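Local coordinates for cellulosomal-scaffolding protein A (Clostridium thermocellum, PDB 4B9F) that probably anchors the cellulosome to crystalline cellulose through its family 3a carbohydrate-binding module, a calcium-binding beta sandwich of the scaffolding subunit, at residues D56-I61 / G69-V74; F22-T27 / G99-G104; N16-Q21 / S119-S124; V4-S9 / V136-V141. All blocks are in the same frame, centred on the assembly; numbering follows the deposited sequence. Where two conformers were deposited one is given.

Contact 1: residues D56-I61 / G69-V74; sequences DHAAII and GITSNV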
loop_
_atom_site.group_PDB
_atom_site.type_symbol
_atom_site.label_atom_id
_atom_site.label_comp_id
_atom_site.label_asym_id
_atom_site.label_seq_id
_atom_site.Cartn_x
_atom_site.Cartn_y
_atom_site.Cartn_z
ATOM N N ASP A 56 6.658 8.276 2.497
ATOM C CA ASP A 56 6.766 9.566 3.203
ATOM C C ASP A 56 6.956 9.353 4.704
ATOM O O ASP A 56 7.645 10.116 5.392
ATOM C CB ASP A 56 5.482 10.398 3.061
ATOM C CG ASP A 56 5.253 10.939 1.668
ATOM O OD1 ASP A 56 6.202 10.978 0.856
ATOM O OD2 ASP A 56 4.098 11.379 1.412
ATOM N N HIS A 57 6.289 8.334 5.230
ATOM C CA HIS A 57 6.235 8.110 6.664
ATOM C C HIS A 57 5.642 6.737 6.911
ATOM O O HIS A 57 4.613 6.394 6.341
ATOM C CB HIS A 57 5.336 9.158 7.329
ATOM C CG HIS A 57 5.095 8.899 8.779
ATOM N ND1 HIS A 57 6.119 8.819 9.693
ATOM C CD2 HIS A 57 3.952 8.681 9.469
ATOM C CE1 HIS A 57 5.618 8.577 10.892
ATOM N NE2 HIS A 57 4.303 8.492 10.784
ATOM N N ALA A 58 6.286 5.951 7.763
ATOM C CA ALA A 58 5.688 4.703 8.232
ATOM C C ALA A 58 6.098 4.469 9.665
ATOM O O ALA A 58 7.220 4.795 10.064
ATOM C CB ALA A 58 6.114 3.526 7.360
ATOM N N ALA A 59 5.196 3.883 10.438
ATOM C CA ALA A 59 5.508 3.585 11.823
ATOM C C ALA A 59 4.729 2.382 12.295
ATOM O O ALA A 59 3.605 2.133 11.837
ATOM C CB ALA A 59 5.234 4.799 12.728
ATOM N N ILE A 60 5.345 1.633 13.201
ATOM C CA ILE A 60 4.663 0.553 13.903
ATOM C C ILE A 60 4.231 1.095 15.255
ATOM O O ILE A 60 5.060 1.599 16.026
ATOM C CB ILE A 60 5.576 -0.677 14.094
ATOM C CG1 ILE A 60 6.071 -1.190 12.736
ATOM C CG2 ILE A 60 4.841 -1.766 14.864
ATOM C CD1 ILE A 60 7.155 -2.272 12.844
ATOM N N ILE A 61 2.932 1.017 15.519
ATOM C CA ILE A 61 2.365 1.512 16.759
ATOM C C ILE A 61 1.943 0.320 17.604
ATOM O O ILE A 61 1.116 -0.490 17.179
ATOM C CB ILE A 61 1.138 2.407 16.492
ATOM C CG1 ILE A 61 1.492 3.511 15.486
ATOM C CG2 ILE A 61 0.583 2.962 17.804
ATOM C CD1 ILE A 61 2.646 4.410 15.905
ATOM N N GLY A 69 9.364 4.309 14.389
ATOM C CA GLY A 69 9.448 4.786 13.023
ATOM C C GLY A 69 10.200 3.799 12.148
ATOM O O GLY A 69 11.298 3.366 12.510
ATOM N N ILE A 70 9.611 3.440 11.009
ATOM C CA ILE A 70 10.200 2.441 10.119
ATOM C C ILE A 70 10.174 2.883 8.656
ATOM O O ILE A 70 10.203 2.059 7.749
ATOM C CB ILE A 70 9.502 1.060 10.252
ATOM C CG1 ILE A 70 8.026 1.136 9.845
ATOM C CG2 ILE A 70 9.654 0.510 11.666
ATOM C CD1 ILE A 70 7.533 -0.140 9.213
ATOM N N THR A 71 10.135 4.189 8.428
ATOM C CA THR A 71 9.960 4.724 7.082
ATOM C C THR A 71 10.910 4.136 6.040
ATOM O O THR A 71 10.486 3.749 4.946
ATOM C CB THR A 71 10.068 6.255 7.083
ATOM O OG1 THR A 71 9.108 6.770 8.009
ATOM C CG2 THR A 71 9.775 6.820 5.704
ATOM N N SER A 72 12.186 4.054 6.394
ATOM C CA SER A 72 13.204 3.576 5.464
ATOM C C SER A 72 13.252 2.053 5.325
ATOM O O SER A 72 14.100 1.514 4.607
ATOM C CB SER A 72 14.578 4.132 5.848
ATOM O OG SER A 72 14.558 5.546 5.810
ATOM N N ASN A 73 12.336 1.366 6.001
ATOM C CA ASN A 73 12.205 -0.085 5.862
ATOM C C ASN A 73 11.124 -0.487 4.861
ATOM O O ASN A 73 10.933 -1.678 4.582
ATOM C CB ASN A 73 11.884 -0.750 7.199
ATOM C CG ASN A 73 12.977 -0.581 8.218
ATOM O OD1 ASN A 73 14.105 -0.195 7.889
ATOM N ND2 ASN A 73 12.653 -0.878 9.471
ATOM N N VAL A 74 10.409 0.505 4.340
ATOM C CA VAL A 74 9.288 0.250 3.442
ATOM C C VAL A 74 9.725 0.357 1.981
ATOM O O VAL A 74 10.147 1.421 1.514
ATOM C CB VAL A 74 8.128 1.224 3.721
ATOM C CG1 VAL A 74 6.950 0.928 2.801
ATOM C CG2 VAL A 74 7.704 1.128 5.180
HETATM O O HOH W 1 8.787 9.233 9.241
#
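Ala58 and Thr71 meet at one border of the larger sheet of the beta sandwich, where the end of strand 51-61 is flanked by the short edge strand 67-69 and the 3-10 turn 71-73 that follows it. The side chain of Thr71 reaches across at about a right angle to that of His57 and does the work of a backbone partner: its OG1 accepts the amide of Ala58, N to OG1 2.9 Å, with 159° at the hydrogen. Chi1 of -56° sets OG1 anti to the carbonyl carbon of Thr71 and turns CG2 toward the backbone of His57. Ala58 answers with its carbonyl, whose O receives Ile70 N at 2.9 Å; the bond is nearly straight at the hydrogen, 172°, although the donor sits well above the carbonyl plane. Ala59 and Gly69 form a non-hydrogen-bonded antiparallel pair beside it. Beneath this polar seam the methyl of Ala58 points at the loop and lies 3.6 Å from CG2 of Val74, and Ile70 CG1 also rests on it. Ile60 and Ile70 cross almost perpendicularly, CD1 of the first meeting CG2 of the second at 3.9 Å, while Ile70 and Val74 reach on to Val107 and Ile109 of strand 106-115. At the outer margin one water joins His57 and Thr71, lying in the plane of the His57 ring, 2.7 Å from ND1 and 2.8 Å from Thr71 OG1.

Contact 2: residues F22-T27 / G99-G104; sequences FKVTNT and GTLEPG
Asn26 ends strand 20-26 where the loop 102-104 passes closest, its CA 5.2 Å from that of Pro103, and its carbonyl O receives Gly104 N at 2.8 Å, the donor lying in the carbonyl plane. The side chain of Asn26 makes the second tie. With CG anti to the backbone N, chi1 -175°, the amide is carried across to the other segment, and ND2 donates to Leu101 O at 2.9 Å. That acceptor lies within 7° of the amide plane of Asn26, whereas the donor stands above the carbonyl plane of Leu101. ND2 also donates to Ser30 O and OD1 accepts from Gly28 N, so bonds at both ends of the amide fix its rotation in a buried setting. The CB of Asn26 sits 3.3 Å from Glu102 O, so the backbone at Glu102 passes close beside the base of this side chain. Leu101 supplies the apolar half: its CG packs on Asn26 CB at 4.0 Å, and its CD2 methyl reaches the strand backbone, 3.7 Å from Val24 O, with Val24 CG1 a looser neighbour. Val24 also touches Val107 on the neighbouring strand and, across the sandwich, Leu39. One asparagine thus bonds through its side chain to the end of strand 100-101 and through its carbonyl to the loop leading into strand 106-115, a loop-to-strand-end connection at one end of the beta sandwich.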
loop_
_atom_site.group_PDB
_atom_site.type_symbol
_atom_site.label_atom_id
_atom_site.label_comp_id
_atom_site.label_asym_id
_atom_site.label_seq_id
_atom_site.Cartn_x
_atom_site.Cartn_y
_atom_site.Cartn_z
ATOM N N PHE A 22 -1.893 3.096 3.724
ATOM C CA PHE A 22 -2.319 1.815 4.277
ATOM C C PHE A 22 -2.197 1.812 5.788
ATOM O O PHE A 22 -1.243 2.374 6.346
ATOM C CB PHE A 22 -1.421 0.678 3.774
ATOM C CG PHE A 22 -1.726 0.186 2.384
ATOM C CD1 PHE A 22 -1.107 0.748 1.282
ATOM C CD2 PHE A 22 -2.581 -0.898 2.190
ATOM C CE1 PHE A 22 -1.357 0.269 -0.001
ATOM C CE2 PHE A 22 -2.832 -1.378 0.921
ATOM C CZ PHE A 22 -2.220 -0.798 -0.174
ATOM N N LYS A 23 -3.121 1.127 6.452
ATOM C CA LYS A 23 -2.963 0.831 7.875
ATOM C C LYS A 23 -3.332 -0.622 8.095
ATOM O O LYS A 23 -4.462 -1.029 7.812
ATOM C CB LYS A 23 -3.830 1.740 8.751
ATOM C CG LYS A 23 -3.628 1.497 10.252
ATOM C CD LYS A 23 -4.038 2.692 11.102
ATOM C CE LYS A 23 -5.484 3.061 10.900
ATOM N NZ LYS A 23 -5.920 4.014 11.967
ATOM N N VAL A 24 -2.382 -1.404 8.591
ATOM C CA VAL A 24 -2.585 -2.839 8.750
ATOM C C VAL A 24 -2.519 -3.178 10.231
ATOM O O VAL A 24 -1.539 -2.848 10.907
ATOM C CB VAL A 24 -1.496 -3.632 7.994
ATOM C CG1 VAL A 24 -1.719 -5.139 8.156
ATOM C CG2 VAL A 24 -1.461 -3.234 6.526
ATOM N N THR A 25 -3.565 -3.823 10.740
ATOM C CA THR A 25 -3.649 -4.133 12.160
ATOM C C THR A 25 -3.635 -5.643 12.366
ATOM O O THR A 25 -4.356 -6.372 11.687
ATOM C CB THR A 25 -4.938 -3.545 12.774
ATOM O OG1 THR A 25 -4.967 -2.126 12.557
ATOM C CG2 THR A 25 -5.008 -3.838 14.264
ATOM N N ASN A 26 -2.827 -6.106 13.316
ATOM C CA ASN A 26 -2.801 -7.523 13.672
ATOM C C ASN A 26 -3.907 -7.811 14.673
ATOM O O ASN A 26 -3.806 -7.434 15.841
ATOM C CB ASN A 26 -1.446 -7.909 14.267
ATOM C CG ASN A 26 -1.326 -9.400 14.539
ATOM O OD1 ASN A 26 -2.308 -10.147 14.456
ATOM N ND2 ASN A 26 -0.119 -9.843 14.867
ATOM N N THR A 27 -4.959 -8.471 14.203
ATOM C CA THR A 27 -6.123 -8.773 15.032
ATOM C C THR A 27 -6.089 -10.210 15.547
ATOM O O THR A 27 -7.050 -10.682 16.159
ATOM C CB THR A 27 -7.434 -8.534 14.261
ATOM O OG1 THR A 27 -7.410 -9.279 13.038
ATOM C CG2 THR A 27 -7.605 -7.053 13.932
ATOM N N GLY A 99 10.987 -6.200 10.736
ATOM C CA GLY A 99 10.000 -5.741 11.697
ATOM C C GLY A 99 8.977 -6.803 12.052
ATOM O O GLY A 99 8.804 -7.798 11.344
ATOM N N THR A 100 8.294 -6.573 13.162
ATOM C CA THR A 100 7.330 -7.515 13.686
ATOM C C THR A 100 6.094 -6.741 14.092
ATOM O O THR A 100 6.182 -5.674 14.714
ATOM C CB THR A 100 7.896 -8.258 14.911
ATOM O OG1 THR A 100 9.045 -9.020 14.522
ATOM C CG2 THR A 100 6.863 -9.185 15.504
ATOM N N LEU A 101 4.940 -7.269 13.709
ATOM C CA LEU A 101 3.671 -6.682 14.080
ATOM C C LEU A 101 3.029 -7.562 15.151
ATOM O O LEU A 101 2.512 -8.643 14.853
ATOM C CB LEU A 101 2.770 -6.574 12.850
ATOM C CG LEU A 101 1.560 -5.655 12.969
ATOM C CD1 LEU A 101 2.021 -4.233 13.232
ATOM C CD2 LEU A 101 0.723 -5.725 11.704
ATOM N N GLU A 102 3.087 -7.103 16.398
ATOM C CA GLU A 102 2.555 -7.858 17.537
ATOM C C GLU A 102 1.033 -7.875 17.524
ATOM O O GLU A 102 0.413 -7.027 16.886
ATOM C CB GLU A 102 3.031 -7.217 18.848
ATOM C CG GLU A 102 4.544 -7.214 19.049
ATOM C CD GLU A 102 5.111 -8.589 19.353
ATOM O OE1 GLU A 102 4.328 -9.512 19.673
ATOM O OE2 GLU A 102 6.344 -8.752 19.282
ATOM N N PRO A 103 0.422 -8.832 18.241
ATOM C CA PRO A 103 -1.040 -8.788 18.371
ATOM C C PRO A 103 -1.495 -7.437 18.913
ATOM O O PRO A 103 -0.947 -6.956 19.910
ATOM C CB PRO A 103 -1.331 -9.889 19.395
ATOM C CG PRO A 103 -0.191 -10.843 19.245
ATOM C CD PRO A 103 1.007 -9.999 18.927
ATOM N N GLY A 104 -2.474 -6.828 18.254
ATOM C CA GLY A 104 -3.001 -5.547 18.691
ATOM C C GLY A 104 -2.220 -4.337 18.197
ATOM O O GLY A 104 -2.640 -3.197 18.415
#

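Contact 3: residues N16-Q21 / S119-S124; sequences NSINPQ and SNYTQS. With CA (calcium ion), chain C.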
loop_
_atom_site.group_PDB
_atom_site.type_symbol
_atom_site.label_atom_id
_atom_site.label_comp_id
_atom_site.label_asym_id
_atom_site.label_seq_id
_atom_site.Cartn_x
_atom_site.Cartn_y
_atom_site.Cartn_z
ATOM N N ASN A 16 0.279 13.873 -10.958
ATOM C CA ASN A 16 1.573 13.262 -11.253
ATOM C C ASN A 16 2.127 12.415 -10.107
ATOM O O ASN A 16 3.233 11.895 -10.186
ATOM C CB ASN A 16 2.595 14.293 -11.760
ATOM C CG ASN A 16 3.001 15.312 -10.702
ATOM O OD1 ASN A 16 2.805 15.121 -9.506
ATOM N ND2 ASN A 16 3.603 16.399 -11.155
ATOM N N SER A 17 1.357 12.293 -9.035
ATOM C CA SER A 17 1.753 11.437 -7.936
ATOM C C SER A 17 0.537 10.720 -7.396
ATOM O O SER A 17 -0.550 11.293 -7.300
ATOM C CB SER A 17 2.404 12.258 -6.824
ATOM O OG SER A 17 3.485 13.021 -7.334
ATOM N N ILE A 18 0.734 9.455 -7.057
ATOM C CA ILE A 18 -0.294 8.644 -6.413
ATOM C C ILE A 18 0.171 8.352 -4.986
ATOM O O ILE A 18 1.342 8.054 -4.756
ATOM C CB ILE A 18 -0.580 7.365 -7.225
ATOM C CG1 ILE A 18 -1.222 7.771 -8.560
ATOM C CG2 ILE A 18 -1.529 6.428 -6.468
ATOM C CD1 ILE A 18 -1.393 6.651 -9.571
ATOM N N ASN A 19 -0.745 8.468 -4.028
ATOM C CA ASN A 19 -0.387 8.454 -2.613
ATOM C C ASN A 19 -1.237 7.479 -1.817
ATOM O O ASN A 19 -2.153 7.876 -1.094
ATOM C CB ASN A 19 -0.517 9.859 -2.017
ATOM C CG ASN A 19 0.427 10.848 -2.660
ATOM O OD1 ASN A 19 0.192 11.323 -3.773
ATOM N ND2 ASN A 19 1.516 11.147 -1.973
ATOM N N PRO A 20 -0.943 6.182 -1.952
ATOM C CA PRO A 20 -1.702 5.164 -1.222
ATOM C C PRO A 20 -1.355 5.202 0.264
ATOM O O PRO A 20 -0.175 5.164 0.621
ATOM C CB PRO A 20 -1.242 3.848 -1.871
ATOM C CG PRO A 20 0.093 4.163 -2.449
ATOM C CD PRO A 20 0.126 5.616 -2.790
ATOM N N GLN A 21 -2.376 5.271 1.117
ATOM C CA GLN A 21 -2.182 5.226 2.568
ATOM C C GLN A 21 -2.741 3.910 3.095
ATOM O O GLN A 21 -3.927 3.634 2.919
ATOM C CB GLN A 21 -2.918 6.382 3.257
ATOM C CG GLN A 21 -2.802 7.721 2.549
ATOM C CD GLN A 21 -1.449 8.362 2.717
ATOM O OE1 GLN A 21 -1.002 8.617 3.841
ATOM N NE2 GLN A 21 -0.792 8.649 1.598
ATOM N N SER A 119 5.164 12.770 -15.525
ATOM C CA SER A 119 3.968 12.881 -16.357
ATOM C C SER A 119 2.724 12.384 -15.614
ATOM O O SER A 119 2.806 11.799 -14.533
ATOM C CB SER A 119 4.148 12.156 -17.698
ATOM O OG SER A 119 4.401 10.778 -17.531
ATOM N N ASN A 120 1.558 12.642 -16.186
ATOM C CA ASN A 120 0.318 12.458 -15.444
ATOM C C ASN A 120 -0.248 11.047 -15.421
ATOM O O ASN A 120 -0.056 10.262 -16.351
ATOM C CB ASN A 120 -0.755 13.420 -15.950
ATOM C CG ASN A 120 -0.489 14.852 -15.540
ATOM O OD1 ASN A 120 0.180 15.104 -14.540
ATOM N ND2 ASN A 120 -1.024 15.799 -16.303
ATOM N N TYR A 121 -0.940 10.763 -14.322
ATOM C CA TYR A 121 -1.824 9.622 -14.183
ATOM C C TYR A 121 -3.269 10.113 -14.164
ATOM O O TYR A 121 -3.548 11.283 -13.848
ATOM C CB TYR A 121 -1.624 8.960 -12.829
ATOM C CG TYR A 121 -0.301 8.307 -12.544
ATOM C CD1 TYR A 121 0.005 7.040 -13.046
ATOM C CD2 TYR A 121 0.623 8.924 -11.705
ATOM C CE1 TYR A 121 1.214 6.418 -12.734
ATOM C CE2 TYR A 121 1.825 8.322 -11.397
ATOM C CZ TYR A 121 2.117 7.066 -11.905
ATOM O OH TYR A 121 3.309 6.468 -11.571
ATOM N N THR A 122 -4.180 9.187 -14.442
ATOM C CA THR A 122 -5.611 9.385 -14.279
ATOM C C THR A 122 -6.070 8.397 -13.217
ATOM O O THR A 122 -5.834 7.197 -13.362
ATOM C CB THR A 122 -6.336 9.063 -15.593
ATOM O OG1 THR A 122 -5.965 10.032 -16.582
ATOM C CG2 THR A 122 -7.848 9.060 -15.399
ATOM N N GLN A 123 -6.708 8.878 -12.152
ATOM C CA GLN A 123 -7.058 7.979 -11.053
ATOM C C GLN A 123 -8.423 7.312 -11.194
ATOM O O GLN A 123 -8.698 6.328 -10.518
ATOM C CB GLN A 123 -6.934 8.691 -9.705
ATOM C CG GLN A 123 -5.551 9.283 -9.472
ATOM C CD GLN A 123 -5.267 9.500 -8.006
ATOM O OE1 GLN A 123 -4.780 8.599 -7.316
ATOM N NE2 GLN A 123 -5.564 10.693 -7.515
ATOM N N SER A 124 -9.260 7.833 -12.086
ATOM C CA SER A 124 -10.632 7.348 -12.218
ATOM C C SER A 124 -10.700 5.947 -12.812
ATOM O O SER A 124 -11.740 5.304 -12.751
ATOM C CB SER A 124 -11.461 8.297 -13.081
ATOM O OG SER A 124 -10.995 8.287 -14.418
HETATM CA CA CA C . -4.855 5.213 -14.283
HETATM O O HOH W 2 4.468 11.087 -12.472
HETATM O O HOH W 3 -3.531 9.026 -4.887
HETATM O O HOH W 4 -3.282 6.016 -12.519
#
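Ile18, in the segment leading into strand 20-26 of the beta sandwich, drives its CD1 methyl onto one face of the Tyr121 ring, the tight part of the contact. The methyl carbon lies 3.7 Å from the ring centroid and 15° off the normal, a CH-pi contact displaced toward the CG side, where CD1 to CG is 3.6 Å. The two side chains cross at about a right angle. Chi1 of -67° puts CG1 of Ile18 anti to its carbonyl carbon, which sends the long branch over the ring. The Gln123 side chain runs antiparallel to that of Ile18, OE1 3.9 Å from CG1, while its NE2 bonds to Ser12 and Asn10 backbone oxygens; Tyr121 OH bonds to Gln51.

Toward the surface the fit slackens. Asn16 meets Ser119 and Asn120 mainly through CB, and no direct hydrogen bond joins the two segments. A water instead donates to both Asn16 O and Ser119 O, at 2.7 Å each. Next to Tyr121, Thr122 O binds the calcium ion at 2.4 Å, with Thr44, Asp46, Asn125 and Asp126 completing the protein ligands. The chemistry implies that apolar contact against a tethered aromatic, supplemented by a water bridge, joins 16-21 to the calcium loop, whose shape the metal probably helps to hold.

Contact 4: residues V4-S9 / V136-V141; sequences VEFYNS and VEWDQV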
loop_
_atom_site.group_PDB
_atom_site.type_symbol
_atom_site.label_atom_id
_atom_site.label_comp_id
_atom_site.label_asym_id
_atom_site.label_seq_id
_atom_site.Cartn_x
_atom_site.Cartn_y
_atom_site.Cartn_z
ATOM N N VAL A 4 -7.029 -4.616 7.085
ATOM C CA VAL A 4 -6.391 -3.599 6.259
ATOM C C VAL A 4 -7.363 -2.451 6.046
ATOM O O VAL A 4 -8.518 -2.672 5.676
ATOM C CB VAL A 4 -5.951 -4.161 4.893
ATOM C CG1 VAL A 4 -5.347 -3.052 4.036
ATOM C CG2 VAL A 4 -4.971 -5.323 5.082
ATOM N N GLU A 5 -6.900 -1.234 6.318
ATOM C CA GLU A 5 -7.657 -0.037 6.032
ATOM C C GLU A 5 -6.819 0.801 5.081
ATOM O O GLU A 5 -5.593 0.669 5.034
ATOM C CB GLU A 5 -7.922 0.737 7.312
ATOM C CG GLU A 5 -8.724 -0.025 8.329
ATOM C CD GLU A 5 -8.763 0.713 9.639
ATOM O OE1 GLU A 5 -9.650 1.570 9.814
ATOM O OE2 GLU A 5 -7.888 0.456 10.488
ATOM N N PHE A 6 -7.483 1.666 4.329
ATOM C CA PHE A 6 -6.846 2.290 3.192
ATOM C C PHE A 6 -7.551 3.580 2.790
ATOM O O PHE A 6 -8.761 3.705 2.962
ATOM C CB PHE A 6 -6.890 1.325 1.997
ATOM C CG PHE A 6 -6.255 1.903 0.786
ATOM C CD1 PHE A 6 -4.881 1.869 0.653
ATOM C CD2 PHE A 6 -7.011 2.573 -0.170
ATOM C CE1 PHE A 6 -4.265 2.477 -0.411
ATOM C CE2 PHE A 6 -6.405 3.185 -1.248
ATOM C CZ PHE A 6 -5.025 3.144 -1.366
ATOM N N TYR A 7 -6.791 4.528 2.246
ATOM C CA TYR A 7 -7.367 5.597 1.425
ATOM C C TYR A 7 -6.270 6.257 0.603
ATOM O O TYR A 7 -5.079 6.098 0.903
ATOM C CB TYR A 7 -8.130 6.648 2.252
ATOM C CG TYR A 7 -7.277 7.595 3.084
ATOM C CD1 TYR A 7 -6.505 7.127 4.141
ATOM C CD2 TYR A 7 -7.299 8.970 2.845
ATOM C CE1 TYR A 7 -5.741 8.005 4.923
ATOM C CE2 TYR A 7 -6.542 9.847 3.615
ATOM C CZ TYR A 7 -5.766 9.365 4.650
ATOM O OH TYR A 7 -5.026 10.248 5.415
ATOM N N ASN A 8 -6.673 6.977 -0.443
ATOM C CA ASN A 8 -5.756 7.831 -1.210
ATOM C C ASN A 8 -5.821 9.235 -0.653
ATOM O O ASN A 8 -6.905 9.808 -0.542
ATOM C CB ASN A 8 -6.154 7.860 -2.682
ATOM C CG ASN A 8 -5.866 6.554 -3.377
ATOM O OD1 ASN A 8 -6.667 5.620 -3.314
ATOM N ND2 ASN A 8 -4.705 6.461 -4.012
ATOM N N SER A 9 -4.677 9.805 -0.299
ATOM C CA SER A 9 -4.715 11.119 0.333
ATOM C C SER A 9 -5.020 12.244 -0.652
ATOM O O SER A 9 -5.610 13.261 -0.267
ATOM C CB SER A 9 -3.419 11.389 1.088
ATOM O OG SER A 9 -2.321 11.365 0.198
ATOM N N VAL A 136 -10.330 3.722 5.628
ATOM C CA VAL A 136 -11.559 2.948 5.662
ATOM C C VAL A 136 -11.252 1.504 5.306
ATOM O O VAL A 136 -10.245 1.203 4.670
ATOM C CB VAL A 136 -12.630 3.497 4.695
ATOM C CG1 VAL A 136 -12.998 4.939 5.058
ATOM C CG2 VAL A 136 -12.161 3.398 3.250
ATOM N N GLU A 137 -12.116 0.598 5.736
ATOM C CA GLU A 137 -11.958 -0.790 5.359
ATOM C C GLU A 137 -12.222 -0.893 3.865
ATOM O O GLU A 137 -13.244 -0.421 3.375
ATOM C CB GLU A 137 -12.943 -1.644 6.143
ATOM C CG GLU A 137 -12.575 -3.111 6.201
ATOM C CD GLU A 137 -13.362 -3.850 7.263
ATOM O OE1 GLU A 137 -14.591 -3.647 7.338
ATOM O OE2 GLU A 137 -12.750 -4.622 8.030
ATOM N N TRP A 138 -11.292 -1.492 3.136
ATOM C CA TRP A 138 -11.343 -1.452 1.682
ATOM C C TRP A 138 -10.861 -2.775 1.124
ATOM O O TRP A 138 -9.729 -3.187 1.377
ATOM C CB TRP A 138 -10.431 -0.323 1.212
ATOM C CG TRP A 138 -10.380 -0.033 -0.257
ATOM C CD1 TRP A 138 -9.252 0.116 -1.013
ATOM C CD2 TRP A 138 -11.486 0.204 -1.140
ATOM N NE1 TRP A 138 -9.583 0.427 -2.308
ATOM C CE2 TRP A 138 -10.947 0.485 -2.416
ATOM C CE3 TRP A 138 -12.879 0.209 -0.979
ATOM C CZ2 TRP A 138 -11.747 0.764 -3.522
ATOM C CZ3 TRP A 138 -13.672 0.482 -2.082
ATOM C CH2 TRP A 138 -13.104 0.752 -3.338
ATOM N N ASP A 139 -11.713 -3.444 0.360
ATOM C CA ASP A 139 -11.352 -4.760 -0.140
ATOM C C ASP A 139 -10.802 -4.746 -1.570
ATOM O O ASP A 139 -10.640 -5.807 -2.170
ATOM C CB ASP A 139 -12.512 -5.756 0.006
ATOM C CG ASP A 139 -13.741 -5.355 -0.786
ATOM O OD1 ASP A 139 -13.698 -4.347 -1.519
ATOM O OD2 ASP A 139 -14.761 -6.073 -0.681
ATOM N N GLN A 140 -10.496 -3.563 -2.114
ATOM C CA GLN A 140 -9.898 -3.499 -3.445
ATOM C C GLN A 140 -8.401 -3.242 -3.403
ATOM O O GLN A 140 -7.798 -2.907 -4.417
ATOM C CB GLN A 140 -10.639 -2.525 -4.369
ATOM C CG GLN A 140 -12.108 -2.951 -4.526
ATOM C CD GLN A 140 -12.914 -2.176 -5.566
ATOM O OE1 GLN A 140 -12.378 -1.451 -6.409
ATOM N NE2 GLN A 140 -14.229 -2.342 -5.509
ATOM N N VAL A 141 -7.820 -3.403 -2.216
ATOM C CA VAL A 141 -6.379 -3.603 -2.071
ATOM C C VAL A 141 -6.198 -4.967 -1.407
ATOM O O VAL A 141 -7.115 -5.462 -0.753
ATOM C CB VAL A 141 -5.692 -2.505 -1.220
ATOM C CG1 VAL A 141 -5.705 -1.161 -1.951
ATOM C CG2 VAL A 141 -6.334 -2.401 0.156
#
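The outer edge of the larger sheet of the beta sandwich is formed here, where strand 2-8 takes on the short, weakly bonded antiparallel strand 136-137 and the chain then turns over the sandwich core. Phe6 and Val136 are a hydrogen-bonded pair: Phe6 N reaches Val136 O at 2.8 Å with a bent 145° at the hydrogen, and Val136 N returns to Phe6 O at 3.1 Å. Val136 O also takes a CA-H contact from Glu5, CA to O 3.2 Å. The Phe6 side chain fills the angle between strand 2-8 and the loop 138-141. Its CG stands anti to the backbone N, and the ring lies near the pyrrole part of Trp138, the planes at 19° but slid apart so that they barely overlap; the closest approach is Phe6 CD2 to Trp138 CD1, 3.4 Å. Trp138 NE1 is bonded to Ser128 O, which helps fix how the indole is turned. Gln140 CB covers part of one face of that indole. Phe22 meets the Phe6 ring edge-to-face and Tyr41 adds another aromatic neighbour. Val141 closes the inner side: CG2 touches Val4 CG1 at 4.1 Å, and CG1 sits almost squarely over the centre of the Phe6 ring, 4.0 Å from the centroid and 8° off its normal.

In the fold
All four contacts reach the same antiparallel sheet, and all are partly buried. Contact 1 lies at its border beside strand 67-69, contact 4 at the other outermost strand, and contacts 2 and 3 share strand 20-26, on opposite sides of the chain's centre, about 27 Å apart between centres. Contact 4, centred about 9 Å from the chain's centre, is the most central and most aromatic, contact 2 at about 14 Å the most peripheral; Phe22 of contact 2 touches Val4 and Val141. Contacts 1 and 2 meet through Ile60 and Leu101 and use hydrogen bonds that include a side chain, whereas those of contact 4 are backbone to backbone. Contact 3 has none across its segments, substituting water, a methyl-on-ring contact and the adjacent calcium.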